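PDB 3C3J: putative tagatose-6-phosphate ketose/aldose isomerase from Escherichia coli, which is a putative isomerase of the SIS family, with two alpha/beta domains each built around a five-stranded parallel sheet. Local coordinates for residues 15-20 against 349-354; 61-66 against 243-248; 163-168 against 172-177. All coordinates share one frame; numbering follows the deposited sequence.

In the fold
The three contacts form a compact triangle, with centres 12 to 14 Å apart, near where the two SIS domains meet the N-terminal helix. Along the chain they are nested: contact 3 lies inside the loop closed by contact 2, and contact 2 inside that closed by contact 1. Contact 2 joins helix 63-79 of the first domain to helix 235-249 of the second. Contact 1 lays helix 15-21 on helix 335-356, and contact 3, within the first domain, holds the start of helix 174-187. Ala350 packs on Lys245, Glu19 meets Arg168 and Asp167, and Thr63 touches Ile176, so the three contacts touch one another where the N-terminal helix and both domains come together.

Contact 1. Residues 15-20 against 349-354; sequences WTEEEI and FALMQS
An antiparallel helix pair joins the N-terminal helix 15-21 to helix 335-356 of the second SIS domain, and Leu351 is the side chain that bridges it to Thr16, Glu17 and Ile20. The short helical segments run at 162° to each other, their axes 10.6 Å apart at closest approach. At this spacing one leucine spans the gap; the nearest backbone pair, Thr16 CA and Leu351 CA, is 7.4 Å apart.

Leu351 extends across because its CG stands opposite the backbone N (chi1 172°), and its two methyls divide the work. CD1 lies alongside Thr16, 3.9 Å from Thr16 CB and 4.1 Å from Thr16 CG2, the threonine and the leucine lying side by side and pointing opposite ways. CD2 settles against the base of Glu17, with Leu351 CD2 3.7 Å from Glu17 CB and 3.9 Å from Glu17 CA. The same methyl receives the end of the Ile20 side chain, Ile20 CD1 lying 3.9 Å from Leu351 CD2, so that it touches two residues about a turn apart on helix 15-21.

The contact is purely apolar, although two of its residues have polar ends. The fully extended chain of Glu17 (chi1 -180°) carries its carboxylate away from Leu351, to a hydrogen bond with Thr12 OG1 and a salt bridge with Arg21. Thr16 OG1 is likewise used outside the pair, in a hydrogen bond with Asp362.

Beyond these residues, Ile20 also rests on Gln347 and Thr348 one turn earlier in helix 335-356, and Leu351 touches Pro361. On other sides of helix 335-356, Ala350 packs on helix 235-249 and Phe349 on strand 226-231.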
# COMPACT_ATOMS: atom_id res chain seq x y z
N TRP A 15 -2.31 -29.25 7.41
CA TRP A 15 -2.99 -28.91 6.18
C TRP A 15 -2.19 -27.87 5.40
O TRP A 15 -2.19 -27.89 4.17
CB TRP A 15 -4.39 -28.33 6.45
CG TRP A 15 -5.35 -29.32 7.03
CD1 TRP A 15 -5.99 -29.25 8.24
CD2 TRP A 15 -5.79 -30.52 6.41
NE1 TRP A 15 -6.80 -30.35 8.40
CE2 TRP A 15 -6.70 -31.14 7.29
CE3 TRP A 15 -5.52 -31.13 5.18
CZ2 TRP A 15 -7.33 -32.35 6.98
CZ3 TRP A 15 -6.16 -32.34 4.87
CH2 TRP A 15 -7.05 -32.92 5.77
N THR A 16 -1.53 -26.95 6.12
CA THR A 16 -0.78 -25.87 5.48
C THR A 16 0.35 -26.44 4.63
O THR A 16 0.53 -26.03 3.48
CB THR A 16 -0.30 -24.80 6.51
OG1 THR A 16 -1.44 -24.32 7.25
CG2 THR A 16 0.36 -23.61 5.81
N GLU A 17 1.07 -27.44 5.16
CA GLU A 17 2.14 -28.06 4.39
C GLU A 17 1.61 -28.77 3.15
O GLU A 17 2.19 -28.65 2.07
CB GLU A 17 2.97 -29.04 5.22
CG GLU A 17 4.07 -29.66 4.38
CD GLU A 17 4.93 -30.66 5.11
OE1 GLU A 17 4.58 -31.04 6.26
OE2 GLU A 17 5.94 -31.08 4.51
N GLU A 18 0.51 -29.51 3.32
CA GLU A 18 -0.16 -30.19 2.22
C GLU A 18 -0.53 -29.20 1.11
O GLU A 18 -0.34 -29.47 -0.07
CB GLU A 18 -1.41 -30.90 2.73
CG GLU A 18 -2.02 -31.91 1.74
CD GLU A 18 -2.99 -31.30 0.73
OE1 GLU A 18 -3.73 -30.37 1.09
OE2 GLU A 18 -3.02 -31.78 -0.45
N GLU A 19 -1.06 -28.06 1.53
CA GLU A 19 -1.54 -27.02 0.64
C GLU A 19 -0.38 -26.30 -0.07
O GLU A 19 -0.49 -25.93 -1.24
CB GLU A 19 -2.49 -26.08 1.43
CG GLU A 19 -3.82 -26.84 1.71
CD GLU A 19 -4.65 -26.38 2.88
OE1 GLU A 19 -4.32 -25.35 3.55
OE2 GLU A 19 -5.67 -27.09 3.12
N ILE A 20 0.73 -26.13 0.62
CA ILE A 20 1.92 -25.58 -0.01
C ILE A 20 2.42 -26.54 -1.08
O ILE A 20 2.67 -26.15 -2.23
CB ILE A 20 3.05 -25.30 1.00
CG1 ILE A 20 2.66 -24.15 1.93
CG2 ILE A 20 4.35 -24.97 0.25
CD1 ILE A 20 3.53 -24.06 3.19
N PHE A 349 8.92 -20.83 4.87
CA PHE A 349 9.54 -20.16 6.03
C PHE A 349 8.56 -19.91 7.19
O PHE A 349 8.82 -20.27 8.35
CB PHE A 349 10.19 -18.84 5.63
CG PHE A 349 10.82 -18.11 6.76
CD1 PHE A 349 11.91 -18.65 7.43
CD2 PHE A 349 10.36 -16.87 7.16
CE1 PHE A 349 12.52 -17.97 8.48
CE2 PHE A 349 10.97 -16.21 8.21
CZ PHE A 349 12.06 -16.77 8.86
N ALA A 350 7.43 -19.28 6.87
CA ALA A 350 6.42 -18.98 7.88
C ALA A 350 5.88 -20.23 8.59
O ALA A 350 5.72 -20.24 9.81
CB ALA A 350 5.27 -18.14 7.23
N LEU A 351 5.62 -21.29 7.82
CA LEU A 351 5.12 -22.54 8.38
C LEU A 351 6.11 -23.11 9.41
O LEU A 351 5.70 -23.50 10.51
CB LEU A 351 4.86 -23.54 7.25
CG LEU A 351 4.50 -24.99 7.64
CD1 LEU A 351 3.15 -25.09 8.37
CD2 LEU A 351 4.59 -25.91 6.44
N MSE A 352 7.40 -23.12 9.07
CA MSE A 352 8.44 -23.69 9.93
C MSE A 352 8.81 -22.80 11.13
O MSE A 352 9.15 -23.32 12.20
CB MSE A 352 9.68 -24.07 9.12
CG MSE A 352 9.40 -25.05 7.98
SE MSE A 352 8.25 -26.65 8.46
CE MSE A 352 6.67 -25.89 9.27
N GLN A 353 8.73 -21.49 10.96
CA GLN A 353 8.83 -20.61 12.11
C GLN A 353 7.70 -20.89 13.11
O GLN A 353 7.93 -20.94 14.32
CB GLN A 353 8.78 -19.14 11.68
CG GLN A 353 10.02 -18.67 10.91
CD GLN A 353 11.27 -18.70 11.76
OE1 GLN A 353 12.17 -19.52 11.54
NE2 GLN A 353 11.33 -17.83 12.74
N SER A 354 6.49 -21.08 12.60
CA SER A 354 5.31 -21.34 13.42
C SER A 354 5.50 -22.63 14.21
O SER A 354 5.30 -22.67 15.43
CB SER A 354 4.08 -21.47 12.52
OG SER A 354 2.89 -21.70 13.25

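Contact 2. Residues 61-66 against 243-248; sequences AGTSAF and ALKVLE
Thr63 and Phe66, at the start of the helix that follows the first strand of the N-terminal SIS domain, meet Leu244 and Lys245 of helix 235-249 in the second domain. The contact thus joins the strand-turn-helix region of one alpha/beta unit to a helix of the other, and all four touching residues are buried.

The apolar part centres on one methyl. Leu244 reaches across with CG opposite its backbone N (chi1 -176°) and presents CD2 to the edge of the Phe66 ring, close to the ring plane. Leu244 CD2 is 3.6 Å from Phe66 CE2 and 4.1 Å from Phe66 CZ, the leucine coming in roughly perpendicular to the phenylalanine side chain. The same methyl touches the threonine hydroxyl, with Leu244 CD2 3.8 Å from Thr63 OG1. Leu244 also packs on His266 of the second subunit, which places this point close to the dimer interface.

The polar part is bridged by a water. Water 1 donates to Thr63 OG1 at 2.8 Å and accepts from Lys245 NZ at 2.9 Å. A third, longer bond runs from water 1 to Glu248 OE1 at 3.2 Å, tying the loop-helix junction to two residues one turn apart on helix 235-249. Bends at chi2 and chi4 bring the lysine ammonium round to face Thr63, where it also meets Glu248 in a salt bridge whose hydrogen bond, Lys245 NZ to Glu248 OE1 at 3.4 Å, is weak. Glu241, also on helix 235-249, joins the network, with a salt bridge to Lys245 and a hydrogen bond to Thr63 OG1.

Within residues 61-66 the backbone covers the aromatic ring as well: Gly62 O sits 3.4 Å above the plane of the Phe66 ring, over its centre.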
# COMPACT_ATOMS: atom_id res chain seq x y z
N ALA A 61 -9.90 -9.40 -0.08
CA ALA A 61 -9.56 -8.99 1.28
C ALA A 61 -8.31 -9.72 1.74
O ALA A 61 -8.09 -10.86 1.36
CB ALA A 61 -10.72 -9.33 2.22
N GLY A 62 -7.50 -9.08 2.59
CA GLY A 62 -6.31 -9.73 3.15
C GLY A 62 -5.36 -10.20 2.05
O GLY A 62 -5.09 -9.46 1.08
N THR A 63 -4.88 -11.43 2.20
CA THR A 63 -4.06 -12.09 1.17
C THR A 63 -4.63 -11.98 -0.24
O THR A 63 -3.89 -11.78 -1.19
CB THR A 63 -3.85 -13.57 1.54
OG1 THR A 63 -3.02 -13.65 2.71
CG2 THR A 63 -3.21 -14.35 0.38
N SER A 64 -5.95 -12.10 -0.37
CA SER A 64 -6.60 -12.02 -1.69
C SER A 64 -6.48 -10.64 -2.29
O SER A 64 -6.53 -10.51 -3.50
CB SER A 64 -8.07 -12.44 -1.62
OG SER A 64 -8.18 -13.82 -1.33
N ALA A 65 -6.31 -9.61 -1.45
CA ALA A 65 -6.08 -8.25 -1.95
C ALA A 65 -4.72 -8.14 -2.61
O ALA A 65 -4.53 -7.32 -3.52
CB ALA A 65 -6.19 -7.23 -0.82
N PHE A 66 -3.76 -8.94 -2.16
CA PHE A 66 -2.38 -8.78 -2.64
C PHE A 66 -2.20 -9.33 -4.05
O PHE A 66 -1.23 -8.98 -4.72
CB PHE A 66 -1.38 -9.40 -1.65
CG PHE A 66 -1.57 -8.95 -0.23
CD1 PHE A 66 -2.03 -7.67 0.06
CD2 PHE A 66 -1.29 -9.81 0.83
CE1 PHE A 66 -2.24 -7.27 1.40
CE2 PHE A 66 -1.49 -9.41 2.14
CZ PHE A 66 -1.96 -8.14 2.43
N ALA A 243 5.18 -11.11 4.31
CA ALA A 243 5.17 -10.53 5.65
C ALA A 243 3.92 -10.99 6.41
O ALA A 243 4.02 -11.38 7.55
CB ALA A 243 5.28 -9.00 5.58
N LEU A 244 2.75 -10.94 5.76
CA LEU A 244 1.52 -11.31 6.46
C LEU A 244 1.54 -12.79 6.90
O LEU A 244 1.06 -13.13 7.99
CB LEU A 244 0.30 -11.03 5.58
CG LEU A 244 -1.03 -11.30 6.29
CD1 LEU A 244 -1.13 -10.49 7.60
CD2 LEU A 244 -2.19 -11.02 5.34
N LYS A 245 2.08 -13.67 6.06
CA LYS A 245 2.18 -15.09 6.42
C LYS A 245 2.95 -15.30 7.72
O LYS A 245 2.50 -16.05 8.59
CB LYS A 245 2.83 -15.91 5.30
CG LYS A 245 1.90 -16.31 4.20
CD LYS A 245 0.91 -17.31 4.71
CE LYS A 245 -0.29 -17.37 3.83
NZ LYS A 245 -1.10 -16.11 3.73
N VAL A 246 4.10 -14.64 7.85
CA VAL A 246 4.95 -14.70 9.06
C VAL A 246 4.18 -14.23 10.27
O VAL A 246 4.22 -14.83 11.35
CB VAL A 246 6.13 -13.69 8.96
CG1 VAL A 246 6.75 -13.38 10.37
CG2 VAL A 246 7.13 -14.19 8.01
N LEU A 247 3.50 -13.12 10.08
CA LEU A 247 2.77 -12.50 11.15
C LEU A 247 1.64 -13.43 11.60
O LEU A 247 1.53 -13.72 12.79
CB LEU A 247 2.24 -11.17 10.68
CG LEU A 247 1.87 -10.18 11.75
CD1 LEU A 247 3.09 -9.62 12.48
CD2 LEU A 247 1.05 -9.08 11.02
N GLU A 248 0.86 -13.94 10.65
CA GLU A 248 -0.25 -14.84 10.94
C GLU A 248 0.21 -16.10 11.66
O GLU A 248 -0.29 -16.46 12.74
CB GLU A 248 -0.92 -15.28 9.64
CG GLU A 248 -1.77 -14.25 9.03
CD GLU A 248 -2.41 -14.71 7.76
OE1 GLU A 248 -1.87 -15.60 7.05
OE2 GLU A 248 -3.46 -14.14 7.44
O HOH W 1 -3.82 -15.66 4.50

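Contact 3. Residues 163-168 against 172-177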
# COMPACT_ATOMS: atom_id res chain seq x y z
N ALA A 163 -10.60 -28.08 -6.59
CA ALA A 163 -11.14 -28.36 -5.26
C ALA A 163 -10.10 -28.33 -4.15
O ALA A 163 -10.39 -27.84 -3.06
CB ALA A 163 -11.86 -29.68 -5.26
N GLU A 164 -8.89 -28.83 -4.41
CA GLU A 164 -7.85 -28.87 -3.38
C GLU A 164 -7.38 -27.50 -2.93
O GLU A 164 -6.74 -27.39 -1.88
CB GLU A 164 -6.64 -29.71 -3.80
CG GLU A 164 -5.73 -29.09 -4.92
CD GLU A 164 -6.18 -29.40 -6.32
OE1 GLU A 164 -7.39 -29.62 -6.52
OE2 GLU A 164 -5.30 -29.44 -7.23
N THR A 165 -7.69 -26.47 -3.70
CA THR A 165 -7.25 -25.11 -3.36
C THR A 165 -8.21 -24.38 -2.40
O THR A 165 -7.94 -23.25 -2.05
CB THR A 165 -7.00 -24.23 -4.62
OG1 THR A 165 -8.26 -23.90 -5.24
CG2 THR A 165 -6.08 -24.93 -5.60
N HIS A 166 -9.30 -25.02 -1.98
CA HIS A 166 -10.14 -24.46 -0.91
C HIS A 166 -9.40 -24.77 0.39
O HIS A 166 -9.75 -25.72 1.09
CB HIS A 166 -11.54 -25.05 -0.92
CG HIS A 166 -12.51 -24.36 0.01
ND1 HIS A 166 -13.87 -24.53 -0.08
CD2 HIS A 166 -12.32 -23.48 1.02
CE1 HIS A 166 -14.48 -23.81 0.85
NE2 HIS A 166 -13.55 -23.17 1.54
N ASP A 167 -8.36 -23.98 0.67
CA ASP A 167 -7.40 -24.26 1.74
C ASP A 167 -8.09 -24.40 3.09
O ASP A 167 -8.93 -23.55 3.47
CB ASP A 167 -6.34 -23.15 1.84
CG ASP A 167 -5.40 -23.09 0.64
OD1 ASP A 167 -5.09 -24.14 0.02
OD2 ASP A 167 -4.93 -21.97 0.35
N ARG A 168 -7.76 -25.48 3.80
CA ARG A 168 -8.23 -25.73 5.17
C ARG A 168 -7.41 -24.92 6.19
O ARG A 168 -7.94 -24.50 7.22
CB ARG A 168 -8.14 -27.21 5.51
CG ARG A 168 -9.08 -28.12 4.75
CD ARG A 168 -8.91 -29.56 5.19
NE ARG A 168 -9.69 -30.48 4.38
CZ ARG A 168 -11.00 -30.68 4.50
NH1 ARG A 168 -11.62 -31.55 3.73
NH2 ARG A 168 -11.69 -30.01 5.38
N MSE A 172 -3.84 -18.65 3.80
CA MSE A 172 -4.04 -19.05 2.41
C MSE A 172 -2.70 -19.28 1.73
O MSE A 172 -1.79 -18.48 1.87
CB MSE A 172 -4.78 -17.96 1.65
CG MSE A 172 -6.22 -17.75 2.07
SE MSE A 172 -6.94 -16.16 1.13
CE MSE A 172 -6.84 -16.74 -0.75
N THR A 173 -2.59 -20.38 1.00
CA THR A 173 -1.38 -20.69 0.22
C THR A 173 -1.81 -21.05 -1.22
O THR A 173 -1.76 -20.18 -2.13
CB THR A 173 -0.54 -21.82 0.89
OG1 THR A 173 -1.30 -23.03 0.99
CG2 THR A 173 -0.06 -21.38 2.29
N SER A 174 -2.25 -22.28 -1.43
CA SER A 174 -2.65 -22.69 -2.81
C SER A 174 -3.84 -21.91 -3.36
O SER A 174 -3.97 -21.77 -4.57
CB SER A 174 -2.91 -24.21 -2.92
OG SER A 174 -4.11 -24.61 -2.29
N SER A 175 -4.72 -21.42 -2.49
CA SER A 175 -5.87 -20.62 -2.96
C SER A 175 -5.36 -19.33 -3.65
O SER A 175 -5.66 -19.08 -4.83
CB SER A 175 -6.82 -20.30 -1.81
OG SER A 175 -6.13 -19.73 -0.72
N ILE A 176 -4.52 -18.58 -2.95
CA ILE A 176 -3.99 -17.34 -3.49
C ILE A 176 -3.16 -17.57 -4.78
O ILE A 176 -3.40 -16.93 -5.78
CB ILE A 176 -3.22 -16.46 -2.44
CG1 ILE A 176 -2.65 -15.20 -3.11
CG2 ILE A 176 -2.09 -17.21 -1.75
CD1 ILE A 176 -1.32 -15.34 -3.75
N THR A 177 -2.20 -18.48 -4.75
CA THR A 177 -1.36 -18.69 -5.93
C THR A 177 -2.17 -19.22 -7.13
O THR A 177 -1.93 -18.80 -8.28
CB THR A 177 -0.12 -19.55 -5.61
OG1 THR A 177 -0.55 -20.85 -5.15
CG2 THR A 177 0.80 -18.81 -4.58
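At the N-terminus of helix 174-187 in the first SIS domain, the carboxylate of Asp167, which comes from the preceding loop, accepts from the N-H groups of Thr173 and Ser175 and also meets Ser174. Three bonds converge on one oxygen. Asp167 OD2 accepts the backbone N-H of Thr173 at 2.9 Å, with an N-H...O angle of 160°, and that of Ser175 N, also at 2.9 Å and similarly straight. The third comes from the hydroxyl, Ser175 OG lying 2.8 Å from Asp167 OD2. All three donors approach from well outside the carboxylate plane, by about 40°. Asp167 OD1 appears to accept from Ser174 OG, though the position of that hydroxyl is less certain.

With Ser175 OG placed between its backbone N and carbonyl carbon (chi1 52°), hydroxyl and amide of one residue grip the same oxygen. The bonds fix the carboxylate against the first turn, where its negative charge would probably interact favourably with the positive end of the helix. Alongside, Thr165 O packs 3.2 Å from Ser175 CB, and Thr165 CG2 lies 3.9 Å from Ser174 O.

The loop bends tightly at His166, the centre of an inverse gamma turn, before delivering Asp167. Glu19 of helix 15-21 packs on Asp167 and accepts a hydrogen bond from Arg168 N, while the side chains of Met172 and Ile176 pack against helix 63-79.

Thr173 occupies the N-cap position without using its own side chain in a capping bond; the arrangement is that of a loop aspartate binding N-H groups at a helix N-terminus.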